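Local coordinates for protein putative enoyl-CoA hydratase/isomerase (Bordetella parapertussis, PDB 3ISA) that probably acts on acyl-CoA thioesters as an enoyl-CoA hydratase or isomerase of the crotonase family, its exact reaction and substrate being unestablished, at residues D[75-80]-D[231-236]; D[139-144]-D[225-230]; D[65-70]-D[82-87]; D[113-118]-D[131-136]. All blocks are in the same frame, centred on the assembly; numbering follows the deposited sequence. Where two conformers were deposited one is given.

Interaction 1. Residues D[75-80]-D[231-236]; sequences QSEGDL and PGFKAR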
loop_
_atom_site.group_PDB
_atom_site.type_symbol
_atom_site.label_atom_id
_atom_site.label_comp_id
_atom_site.label_asym_id
_atom_site.label_seq_id
_atom_site.Cartn_x
_atom_site.Cartn_y
_atom_site.Cartn_z
ATOM N N GLN D 75 1.989 18.456 35.606
ATOM C CA GLN D 75 1.473 17.250 34.955
ATOM C C GLN D 75 2.633 16.346 34.586
ATOM O O GLN D 75 3.732 16.825 34.311
ATOM C CB GLN D 75 0.622 17.605 33.743
ATOM C CG GLN D 75 -0.662 18.349 34.130
ATOM C CD GLN D 75 -1.622 18.514 32.982
ATOM O OE1 GLN D 75 -1.470 17.881 31.943
ATOM N NE2 GLN D 75 -2.634 19.364 33.165
ATOM N N SER D 76 2.405 15.039 34.597
ATOM C CA SER D 76 3.486 14.102 34.302
ATOM C C SER D 76 3.736 14.009 32.804
ATOM O O SER D 76 2.918 14.487 32.012
ATOM C CB SER D 76 3.152 12.717 34.859
ATOM O OG SER D 76 2.043 12.165 34.153
ATOM N N GLU D 77 4.852 13.381 32.424
ATOM C CA GLU D 77 5.158 13.097 31.021
ATOM C C GLU D 77 4.010 12.330 30.375
ATOM O O GLU D 77 3.636 12.611 29.236
ATOM C CB GLU D 77 6.450 12.272 30.882
ATOM C CG GLU D 77 7.722 12.903 31.448
ATOM C CD GLU D 77 8.334 13.989 30.567
ATOM O OE1 GLU D 77 9.513 14.328 30.792
ATOM O OE2 GLU D 77 7.658 14.511 29.659
ATOM N N GLY D 78 3.463 11.372 31.127
ATOM C CA GLY D 78 2.325 10.547 30.708
ATOM C C GLY D 78 1.063 11.368 30.474
ATOM O O GLY D 78 0.380 11.208 29.449
ATOM N N ASP D 79 0.753 12.236 31.432
ATOM C CA ASP D 79 -0.388 13.145 31.342
ATOM C C ASP D 79 -0.340 13.944 30.045
ATOM O O ASP D 79 -1.362 14.092 29.382
ATOM C CB ASP D 79 -0.371 14.146 32.500
ATOM C CG ASP D 79 -0.677 13.523 33.848
ATOM O OD1 ASP D 79 -1.319 12.446 33.917
ATOM O OD2 ASP D 79 -0.261 14.150 34.850
ATOM N N LEU D 80 0.845 14.471 29.714
ATOM C CA LEU D 80 1.024 15.320 28.532
ATOM C C LEU D 80 0.876 14.510 27.242
ATOM O O LEU D 80 0.251 14.974 26.276
ATOM C CB LEU D 80 2.386 16.020 28.571
ATOM C CG LEU D 80 2.581 16.952 29.775
ATOM C CD1 LEU D 80 4.018 17.465 29.785
ATOM C CD2 LEU D 80 1.564 18.099 29.796
ATOM N N PRO D 231 11.690 10.243 25.878
ATOM C CA PRO D 231 12.124 10.793 27.172
ATOM C C PRO D 231 12.602 12.247 27.064
ATOM O O PRO D 231 13.235 12.614 26.077
ATOM C CB PRO D 231 13.271 9.860 27.562
ATOM C CG PRO D 231 12.792 8.523 27.042
ATOM C CD PRO D 231 12.251 8.890 25.665
ATOM N N GLY D 232 12.248 13.058 28.057
ATOM C CA GLY D 232 12.639 14.470 28.088
ATOM C C GLY D 232 11.675 15.432 27.407
ATOM O O GLY D 232 12.040 16.584 27.161
ATOM N N PHE D 233 10.451 14.968 27.130
ATOM C CA PHE D 233 9.373 15.769 26.487
ATOM C C PHE D 233 9.122 17.081 27.215
ATOM O O PHE D 233 9.145 18.165 26.610
ATOM C CB PHE D 233 8.070 14.928 26.393
ATOM C CG PHE D 233 6.914 15.603 25.657
ATOM C CD1 PHE D 233 7.103 16.238 24.433
ATOM C CD2 PHE D 233 5.621 15.543 26.178
ATOM C CE1 PHE D 233 6.016 16.840 23.740
ATOM C CE2 PHE D 233 4.532 16.139 25.505
ATOM C CZ PHE D 233 4.736 16.786 24.284
ATOM N N LYS D 234 8.923 16.963 28.521
ATOM C CA LYS D 234 8.653 18.089 29.400
ATOM C C LYS D 234 9.779 19.122 29.396
ATOM O O LYS D 234 9.514 20.338 29.352
ATOM C CB LYS D 234 8.426 17.571 30.812
ATOM C CG LYS D 234 7.252 18.176 31.496
ATOM C CD LYS D 234 6.970 17.465 32.792
ATOM C CE LYS D 234 6.610 18.477 33.843
ATOM N NZ LYS D 234 6.179 17.828 35.103
ATOM N N ALA D 235 11.021 18.634 29.432
ATOM C CA ALA D 235 12.200 19.501 29.366
ATOM C C ALA D 235 12.296 20.234 28.027
ATOM O O ALA D 235 12.655 21.418 27.997
ATOM C CB ALA D 235 13.484 18.710 29.652
ATOM N N ARG D 236 11.941 19.547 26.930
ATOM C CA ARG D 236 11.926 20.151 25.588
ATOM C C ARG D 236 10.897 21.283 25.519
ATOM O O ARG D 236 11.161 22.364 24.949
ATOM C CB ARG D 236 11.617 19.097 24.503
ATOM C CG ARG D 236 12.743 18.085 24.237
ATOM C CD ARG D 236 12.475 17.235 22.987
ATOM N NE ARG D 236 11.252 16.410 23.049
ATOM C CZ ARG D 236 11.177 15.181 23.576
ATOM N NH1 ARG D 236 12.239 14.612 24.141
ATOM N NH2 ARG D 236 10.022 14.513 23.560
HETATM O O HOH W 1 11.564 16.036 30.819
#
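E77 sets CG beside its own backbone N and folds at chi2 (-78°), which swings its carboxylate across to the first turn of helix 233-241, while K234 reaches back the other way with a bend at chi3 (139°). In this conformer of E77, one of two deposited, OE2 takes the backbone N-H of K234 on its syn lone pair, with OE2 to N at 3.0 Å. The bond is bent, 140° at the hydrogen. E77 OE1 accepts from a water at 2.7 Å, which accepts in turn from A235 N, so the carboxylate meets one amide of the first turn, beyond the N-cap residue G232, directly and a second through the water. K234 NZ ends on Q75 O at 2.8 Å and also bonds to E73 O. Alongside these polar contacts, L80 CB meets F233 CE2 at the edge of its ring, near the plane, at 3.7 Å. L80 CD1 lies against K234 CG, also at 3.7 Å, the two side chains running roughly perpendicular. The start of helix 77-95 is closed by a capping box: S76 OG accepts from D79 N and D79 OD2 from S76 N. S76 and D79 of a second subunit bond back to this pair. In this conformer the helix dipole would probably stabilise a negative E77 carboxylate, while K234, held by carbonyls, makes no direct ion pair with it.

Interaction 2. Residues D[139-144]-D[225-230]; sequences GLVLGT and ARSAAQ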
loop_
_atom_site.group_PDB
_atom_site.type_symbol
_atom_site.label_atom_id
_atom_site.label_comp_id
_atom_site.label_asym_id
_atom_site.label_seq_id
_atom_site.Cartn_x
_atom_site.Cartn_y
_atom_site.Cartn_z
ATOM N N GLY D 139 10.098 19.033 19.371
ATOM C CA GLY D 139 10.118 17.656 18.883
ATOM C C GLY D 139 8.744 17.069 18.583
ATOM O O GLY D 139 8.646 15.910 18.203
ATOM N N LEU D 140 7.687 17.867 18.749
ATOM C CA LEU D 140 6.312 17.398 18.518
ATOM C C LEU D 140 5.977 17.222 17.027
ATOM O O LEU D 140 6.181 18.141 16.232
ATOM C CB LEU D 140 5.307 18.362 19.155
ATOM C CG LEU D 140 3.852 17.885 19.095
ATOM C CD1 LEU D 140 3.635 16.724 20.062
ATOM C CD2 LEU D 140 2.907 19.041 19.377
ATOM N N VAL D 141 5.455 16.048 16.654
ATOM C CA VAL D 141 5.069 15.804 15.267
ATOM C C VAL D 141 3.549 15.669 15.191
ATOM O O VAL D 141 3.006 14.561 15.328
ATOM C CB VAL D 141 5.805 14.568 14.654
ATOM C CG1 VAL D 141 5.397 14.359 13.179
ATOM C CG2 VAL D 141 7.343 14.701 14.776
ATOM N N LEU D 142 2.871 16.803 14.991
ATOM C CA LEU D 142 1.402 16.874 15.061
ATOM C C LEU D 142 0.830 17.590 13.836
ATOM O O LEU D 142 1.200 18.744 13.553
ATOM C CB LEU D 142 0.959 17.623 16.338
ATOM C CG LEU D 142 -0.549 17.857 16.509
ATOM C CD1 LEU D 142 -1.237 16.513 16.750
ATOM C CD2 LEU D 142 -0.844 18.849 17.649
ATOM N N GLY D 143 -0.078 16.918 13.128
ATOM C CA GLY D 143 -0.767 17.522 11.973
ATOM C C GLY D 143 0.087 17.624 10.723
ATOM O O GLY D 143 -0.337 18.205 9.709
ATOM N N THR D 144 1.280 17.037 10.777
ATOM C CA THR D 144 2.315 17.275 9.770
ATOM C C THR D 144 1.892 16.856 8.359
ATOM O O THR D 144 1.942 17.665 7.418
ATOM C CB THR D 144 3.669 16.613 10.198
ATOM O OG1 THR D 144 4.005 17.001 11.547
ATOM C CG2 THR D 144 4.783 17.011 9.217
ATOM N N ALA D 225 2.566 9.877 18.603
ATOM C CA ALA D 225 2.834 9.096 19.797
ATOM C C ALA D 225 4.332 8.997 20.061
ATOM O O ALA D 225 4.768 9.307 21.167
ATOM C CB ALA D 225 2.188 7.677 19.688
ATOM N N ARG D 226 5.105 8.628 19.037
ATOM C CA ARG D 226 6.562 8.508 19.141
ATOM C C ARG D 226 7.196 9.827 19.565
ATOM O O ARG D 226 8.030 9.840 20.455
ATOM C CB ARG D 226 7.204 8.032 17.839
ATOM C CG ARG D 226 6.916 6.586 17.530
ATOM C CD ARG D 226 7.847 5.977 16.499
ATOM N NE ARG D 226 7.294 4.697 16.076
ATOM C CZ ARG D 226 6.509 4.533 15.022
ATOM N NH1 ARG D 226 6.193 5.578 14.247
ATOM N NH2 ARG D 226 6.023 3.323 14.754
ATOM N N SER D 227 6.777 10.925 18.929
ATOM C CA SER D 227 7.356 12.256 19.197
ATOM C C SER D 227 7.136 12.726 20.638
ATOM O O SER D 227 8.058 13.243 21.272
ATOM C CB SER D 227 6.835 13.290 18.183
ATOM O OG SER D 227 5.498 13.683 18.423
ATOM N N ALA D 228 5.924 12.541 21.152
ATOM C CA ALA D 228 5.573 12.993 22.497
ATOM C C ALA D 228 6.021 12.006 23.605
ATOM O O ALA D 228 6.078 12.372 24.776
ATOM C CB ALA D 228 4.083 13.263 22.578
ATOM N N ALA D 229 6.338 10.767 23.223
ATOM C CA ALA D 229 6.797 9.750 24.178
ATOM C C ALA D 229 8.325 9.657 24.352
ATOM O O ALA D 229 8.796 8.918 25.227
ATOM C CB ALA D 229 6.223 8.365 23.825
ATOM N N GLN D 230 9.093 10.358 23.514
ATOM C CA GLN D 230 10.556 10.401 23.681
ATOM C C GLN D 230 10.858 10.957 25.083
ATOM O O GLN D 230 10.301 11.997 25.460
ATOM C CB GLN D 230 11.229 11.306 22.635
ATOM C CG GLN D 230 11.041 10.921 21.165
ATOM C CD GLN D 230 11.659 9.576 20.781
ATOM O OE1 GLN D 230 12.626 9.111 21.399
ATOM N NE2 GLN D 230 11.098 8.946 19.741
HETATM O O HOH W 2 10.300 14.074 20.381
#
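S227, which gives up more surface here than any other residue, points its side chain from helix 217-229 into the backbone of G139, L140 and V141. Its OG accepts the amide of V141 at 3.0 Å in a nearly straight bond, 164° at the hydrogen. A chi1 of 75° places that oxygen between the backbone N and the carbonyl carbon of S227, where it can also bond L224 O one turn earlier in the helix. One hydroxyl thus ties a loop amide to a helix carbonyl. The CB of S227 presses on G139 O at 3.2 Å. This loop runs from strand 130-132 to helix 144-151, and the contact sets its later part against the C-terminal part of helix 217-229 in the crotonase-like domain. L140 comes in with its CD1 branch, 3.9 Å from S227 OG and 4.3 Å from the methyl of A228; its side chain also rests on M84 of helix 77-95. V141 offers its CG2 methyl, 3.7 Å from S227 CB. The same valine touches T207 of a third subunit, whereas R226, on another side of the helix, makes a salt bridge to D218 of the second subunit.

Interaction 3. Residues D[65-70]-D[82-87]; sequences AGFDFT and LRMVRI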
loop_
_atom_site.group_PDB
_atom_site.type_symbol
_atom_site.label_atom_id
_atom_site.label_comp_id
_atom_site.label_asym_id
_atom_site.label_seq_id
_atom_site.Cartn_x
_atom_site.Cartn_y
_atom_site.Cartn_z
ATOM N N ALA D 65 -5.161 28.973 20.494
ATOM C CA ALA D 65 -3.717 28.927 20.724
ATOM C C ALA D 65 -3.172 27.509 20.911
ATOM O O ALA D 65 -1.999 27.343 21.245
ATOM C CB ALA D 65 -3.344 29.808 21.911
ATOM N N GLY D 66 -4.004 26.486 20.675
ATOM C CA GLY D 66 -3.532 25.102 20.735
ATOM C C GLY D 66 -3.391 24.594 22.156
ATOM O O GLY D 66 -4.084 25.060 23.030
ATOM N N PHE D 67 -2.476 23.649 22.377
ATOM C CA PHE D 67 -2.287 22.993 23.674
ATOM C C PHE D 67 -2.166 24.011 24.827
ATOM O O PHE D 67 -1.387 24.968 24.753
ATOM C CB PHE D 67 -1.030 22.124 23.603
ATOM C CG PHE D 67 -0.858 21.178 24.761
ATOM C CD1 PHE D 67 -1.390 19.891 24.693
ATOM C CD2 PHE D 67 -0.115 21.543 25.889
ATOM C CE1 PHE D 67 -1.219 18.989 25.744
ATOM C CE2 PHE D 67 0.070 20.634 26.957
ATOM C CZ PHE D 67 -0.486 19.360 26.872
ATOM N N ASP D 68 -2.983 23.823 25.854
ATOM C CA ASP D 68 -2.926 24.660 27.051
ATOM C C ASP D 68 -1.727 24.275 27.917
ATOM O O ASP D 68 -1.739 23.238 28.598
ATOM C CB ASP D 68 -4.239 24.575 27.849
ATOM C CG ASP D 68 -4.355 25.697 28.889
ATOM O OD1 ASP D 68 -3.317 26.329 29.172
ATOM O OD2 ASP D 68 -5.465 25.954 29.408
ATOM N N PHE D 69 -0.695 25.118 27.894
ATOM C CA PHE D 69 0.528 24.873 28.673
ATOM C C PHE D 69 0.482 25.335 30.144
ATOM O O PHE D 69 1.455 25.122 30.879
ATOM C CB PHE D 69 1.753 25.482 27.983
ATOM C CG PHE D 69 2.136 24.793 26.709
ATOM C CD1 PHE D 69 2.777 23.565 26.741
ATOM C CD2 PHE D 69 1.838 25.369 25.478
ATOM C CE1 PHE D 69 3.144 22.916 25.553
ATOM C CE2 PHE D 69 2.200 24.732 24.290
ATOM C CZ PHE D 69 2.852 23.499 24.338
ATOM N N THR D 70 -0.622 25.961 30.558
ATOM C CA THR D 70 -0.845 26.327 31.967
ATOM C C THR D 70 -0.683 25.108 32.865
ATOM O O THR D 70 -1.337 24.086 32.652
ATOM C CB THR D 70 -2.261 26.914 32.177
ATOM O OG1 THR D 70 -2.501 27.920 31.189
ATOM C CG2 THR D 70 -2.437 27.522 33.602
ATOM N N LEU D 82 -0.927 11.697 26.898
ATOM C CA LEU D 82 -2.353 11.406 26.769
ATOM C C LEU D 82 -3.110 12.588 26.145
ATOM O O LEU D 82 -3.898 12.406 25.217
ATOM C CB LEU D 82 -2.971 10.978 28.102
ATOM C CG LEU D 82 -4.482 10.684 28.066
ATOM C CD1 LEU D 82 -4.815 9.656 26.987
ATOM C CD2 LEU D 82 -4.981 10.179 29.425
ATOM N N ARG D 83 -2.836 13.791 26.634
ATOM C CA ARG D 83 -3.502 14.969 26.106
ATOM C C ARG D 83 -3.196 15.210 24.604
ATOM O O ARG D 83 -4.084 15.573 23.827
ATOM C CB ARG D 83 -3.196 16.205 26.965
ATOM C CG ARG D 83 -3.886 16.195 28.339
ATOM C CD ARG D 83 -3.406 17.369 29.194
ATOM N NE ARG D 83 -3.676 18.650 28.530
ATOM C CZ ARG D 83 -3.123 19.807 28.874
ATOM N NH1 ARG D 83 -2.249 19.850 29.872
ATOM N NH2 ARG D 83 -3.428 20.918 28.203
ATOM N N MET D 84 -1.951 14.987 24.201
ATOM C CA MET D 84 -1.582 15.082 22.786
ATOM C C MET D 84 -2.229 13.985 21.921
ATOM O O MET D 84 -2.698 14.250 20.820
ATOM C CB MET D 84 -0.054 15.084 22.645
ATOM C CG MET D 84 0.601 16.429 23.002
ATOM S SD MET D 84 0.076 17.864 22.029
ATOM C CE MET D 84 1.320 18.996 22.678
ATOM N N VAL D 85 -2.267 12.753 22.440
ATOM C CA VAL D 85 -2.940 11.651 21.762
ATOM C C VAL D 85 -4.422 11.927 21.562
ATOM O O VAL D 85 -4.935 11.743 20.457
ATOM C CB VAL D 85 -2.680 10.293 22.500
ATOM C CG1 VAL D 85 -3.623 9.214 21.988
ATOM C CG2 VAL D 85 -1.208 9.889 22.291
ATOM N N ARG D 86 -5.086 12.426 22.611
ATOM C CA ARG D 86 -6.499 12.774 22.514
ATOM C C ARG D 86 -6.738 13.919 21.509
ATOM O O ARG D 86 -7.717 13.896 20.773
ATOM C CB ARG D 86 -7.100 13.052 23.905
ATOM C CG ARG D 86 -7.096 11.824 24.877
ATOM C CD ARG D 86 -7.942 10.651 24.369
ATOM N NE ARG D 86 -9.374 10.917 24.553
ATOM C CZ ARG D 86 -10.355 10.212 23.989
ATOM N NH1 ARG D 86 -10.061 9.198 23.180
ATOM N NH2 ARG D 86 -11.628 10.517 24.233
ATOM N N ILE D 87 -5.841 14.905 21.480
ATOM C CA ILE D 87 -5.879 15.945 20.442
ATOM C C ILE D 87 -5.800 15.311 19.043
ATOM O O ILE D 87 -6.644 15.584 18.195
ATOM C CB ILE D 87 -4.787 17.039 20.663
ATOM C CG1 ILE D 87 -5.177 17.930 21.855
ATOM C CG2 ILE D 87 -4.619 17.912 19.415
ATOM C CD1 ILE D 87 -4.044 18.820 22.391
HETATM O O HOH W 3 -0.796 22.079 30.731
#
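The ring of F67 is sandwiched between two side chains of helix 77-95, with R83 over one face and M84 over the other. The guanidinium of R83 lies flat on the ring as a stacked cation-pi pair, centres 3.9 Å apart and planes at 16°. F67 CZ sits beneath the middle of the guanidinium, 3.3 Å from R83 CZ. On the far face the methyl CE of M84 makes a CH-pi contact, 3.9 Å from the ring centroid, and its sulfur adds an oblique Met-aromatic approach. I87 CD1 meets the rim near the ring plane, 3.7 Å from F67 CD1. A bend at chi3 (59°) turns the arginine over the phenyl, while its edge faces the loop backbone: R83 NH2 donates to D68 O, which lies near the guanidinium plane, at 2.9 Å and 161°. A water donates to D68 O and T70 O and accepts from R83 NH1 at 2.8 Å. Bonds to L31 O and Q75 OE1 help fix the rotation of the guanidinium. D68 bends the chain in an Asx turn, its OD1 taking T70 N at 3.1 Å and, on its syn lone pair, T70 OG1, while OD2 forms a salt bridge with R24. The Ala-Gly-Phe-Asp run recalls the crotonase loop after the third strand of the main sheet, which in relatives, and probably here, supplies one peptide N-H of the oxyanion hole.

Interaction 4. Residues D[113-118]-D[131-136]; sequences GVDLFA and FRMPGL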
loop_
_atom_site.group_PDB
_atom_site.type_symbol
_atom_site.label_atom_id
_atom_site.label_comp_id
_atom_site.label_asym_id
_atom_site.label_seq_id
_atom_site.Cartn_x
_atom_site.Cartn_y
_atom_site.Cartn_z
ATOM N N GLY D 113 -4.348 24.298 17.624
ATOM C CA GLY D 113 -5.357 25.250 17.136
ATOM C C GLY D 113 -5.362 25.378 15.625
ATOM O O GLY D 113 -6.416 25.306 14.976
ATOM N N VAL D 114 -4.179 25.573 15.052
ATOM C CA VAL D 114 -4.025 25.600 13.604
ATOM C C VAL D 114 -4.354 24.228 13.006
ATOM O O VAL D 114 -4.967 24.155 11.954
ATOM C CB VAL D 114 -2.596 26.094 13.186
ATOM C CG1 VAL D 114 -2.443 26.173 11.645
ATOM C CG2 VAL D 114 -2.292 27.461 13.845
ATOM N N ASP D 115 -3.985 23.143 13.689
ATOM C CA ASP D 115 -4.292 21.807 13.158
ATOM C C ASP D 115 -5.813 21.510 13.117
ATOM O O ASP D 115 -6.320 20.856 12.186
ATOM C CB ASP D 115 -3.570 20.746 13.986
ATOM C CG ASP D 115 -2.051 20.873 13.907
ATOM O OD1 ASP D 115 -1.505 21.010 12.783
ATOM O OD2 ASP D 115 -1.408 20.850 14.973
ATOM N N LEU D 116 -6.527 22.002 14.122
ATOM C CA LEU D 116 -7.974 21.837 14.168
ATOM C C LEU D 116 -8.615 22.556 12.984
ATOM O O LEU D 116 -9.484 22.000 12.304
ATOM C CB LEU D 116 -8.524 22.327 15.507
ATOM C CG LEU D 116 -10.060 22.299 15.646
ATOM C CD1 LEU D 116 -10.624 20.882 15.412
ATOM C CD2 LEU D 116 -10.415 22.842 17.031
ATOM N N PHE D 117 -8.157 23.783 12.749
ATOM C CA PHE D 117 -8.514 24.565 11.582
ATOM C C PHE D 117 -8.224 23.788 10.276
ATOM O O PHE D 117 -9.113 23.660 9.418
ATOM C CB PHE D 117 -7.726 25.888 11.639
ATOM C CG PHE D 117 -8.105 26.871 10.578
ATOM C CD1 PHE D 117 -9.264 27.631 10.708
ATOM C CD2 PHE D 117 -7.280 27.073 9.466
ATOM C CE1 PHE D 117 -9.636 28.544 9.722
ATOM C CE2 PHE D 117 -7.628 27.998 8.485
ATOM C CZ PHE D 117 -8.815 28.744 8.620
ATOM N N ALA D 118 -7.006 23.235 10.164
ATOM C CA ALA D 118 -6.562 22.448 8.989
ATOM C C ALA D 118 -7.425 21.214 8.714
ATOM O O ALA D 118 -7.642 20.857 7.553
ATOM C CB ALA D 118 -5.080 22.032 9.140
ATOM N N PHE D 131 -1.053 32.484 11.825
ATOM C CA PHE D 131 -0.972 31.064 12.130
ATOM C C PHE D 131 0.481 30.701 12.373
ATOM O O PHE D 131 1.367 31.171 11.658
ATOM C CB PHE D 131 -1.477 30.199 10.951
ATOM C CG PHE D 131 -2.854 30.558 10.439
ATOM C CD1 PHE D 131 -4.001 29.957 10.978
ATOM C CD2 PHE D 131 -3.007 31.477 9.387
ATOM C CE1 PHE D 131 -5.279 30.276 10.481
ATOM C CE2 PHE D 131 -4.270 31.808 8.898
ATOM C CZ PHE D 131 -5.415 31.213 9.445
ATOM N N ARG D 132 0.723 29.839 13.351
ATOM C CA ARG D 132 2.045 29.247 13.555
ATOM C C ARG D 132 1.920 27.842 14.144
ATOM O O ARG D 132 1.146 27.632 15.077
ATOM C CB ARG D 132 2.872 30.137 14.494
ATOM C CG ARG D 132 4.359 29.790 14.522
ATOM C CD ARG D 132 5.162 30.619 15.545
ATOM N NE ARG D 132 6.582 30.276 15.482
ATOM C CZ ARG D 132 7.427 30.252 16.514
ATOM N NH1 ARG D 132 7.022 30.535 17.749
ATOM N NH2 ARG D 132 8.697 29.919 16.311
ATOM N N MET D 133 2.670 26.877 13.607
ATOM C CA MET D 133 2.756 25.536 14.200
ATOM C C MET D 133 4.215 25.305 14.597
ATOM O O MET D 133 5.013 24.854 13.766
ATOM C CB MET D 133 2.287 24.446 13.211
ATOM C CG MET D 133 0.747 24.375 12.918
ATOM S SD MET D 133 0.308 23.511 11.378
ATOM C CE MET D 133 0.700 24.801 10.199
ATOM N N PRO D 134 4.585 25.664 15.844
ATOM C CA PRO D 134 5.977 25.648 16.318
ATOM C C PRO D 134 6.437 24.377 17.039
ATOM O O PRO D 134 7.573 24.335 17.503
ATOM C CB PRO D 134 6.007 26.821 17.302
ATOM C CG PRO D 134 4.622 26.830 17.888
ATOM C CD PRO D 134 3.676 26.183 16.886
ATOM N N GLY D 135 5.580 23.355 17.110
ATOM C CA GLY D 135 5.816 22.180 17.959
ATOM C C GLY D 135 7.058 21.354 17.673
ATOM O O GLY D 135 7.619 20.724 18.591
ATOM N N LEU D 136 7.497 21.352 16.417
ATOM C CA LEU D 136 8.747 20.696 16.048
ATOM C C LEU D 136 9.962 21.266 16.806
ATOM O O LEU D 136 10.932 20.556 17.012
ATOM C CB LEU D 136 8.977 20.728 14.529
ATOM C CG LEU D 136 7.993 19.881 13.687
ATOM C CD1 LEU D 136 8.002 20.332 12.235
ATOM C CD2 LEU D 136 8.338 18.397 13.764
#
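V114 makes the broadest apolar contact, spreading its two methyl branches over the chain from F131 to M133. V114 CG2 lies 4.1 Å from F131 CB and 3.7 Å from the carbonyl oxygen of R132, whereas V114 CG1 meets the methyl CE of M133 at 3.7 Å. The methionine is bent at chi3 (-78°), which folds CE back beside the valine. Aromatic contact is made one turn further along the helix. F131 CE1 lies over a face of the F117 ring, displaced toward its rim and 3.8 Å from F117 CE2. With centroids 5.3 Å apart and planes at 35°, the two rings meet obliquely. F131 also meets the rings of F166 and F176, so the phenylalanines gather into an aromatic cluster. In the crotonase-like fold this joins helix 112-119 to strand 130-132, the middle strand of a small three-stranded sheet, while F117 reaches A103 and A105 of strand 100-105 in the main sheet. Among the heteroatoms of the side chains, M133 SD comes to 3.4 Å from D115 OD1, and no hydrogen bond links the two segments. R132 starts its side chain away from the helix, its NE bonding A163 O and its guanidinium covered on one face by P134 CB, 3.7 Å above the plane.

In the fold
Interaction 4 lies deepest, its centre about 7 Å from the centre of the chain, and is apolar and aromatic without a hydrogen bond. Interactions 2 and 3 are buried too, yet each adds polar grip on a loop backbone. Interaction 1, its centre about 22 Å from the centre of the chain, is only partly buried, and its hydrogen bonds come from E77 and K234, both to backbone atoms. Interactions 1 and 3 share helix 77-95 and touch where L80 packs on F67. Interactions 1 and 2 use the successive helices 217-229 and 233-241, joined by R236 NH2 on Q230 O. L140 belongs to interaction 2, touches interaction 3, and probably bonds through its amide to G135 O of interaction 4.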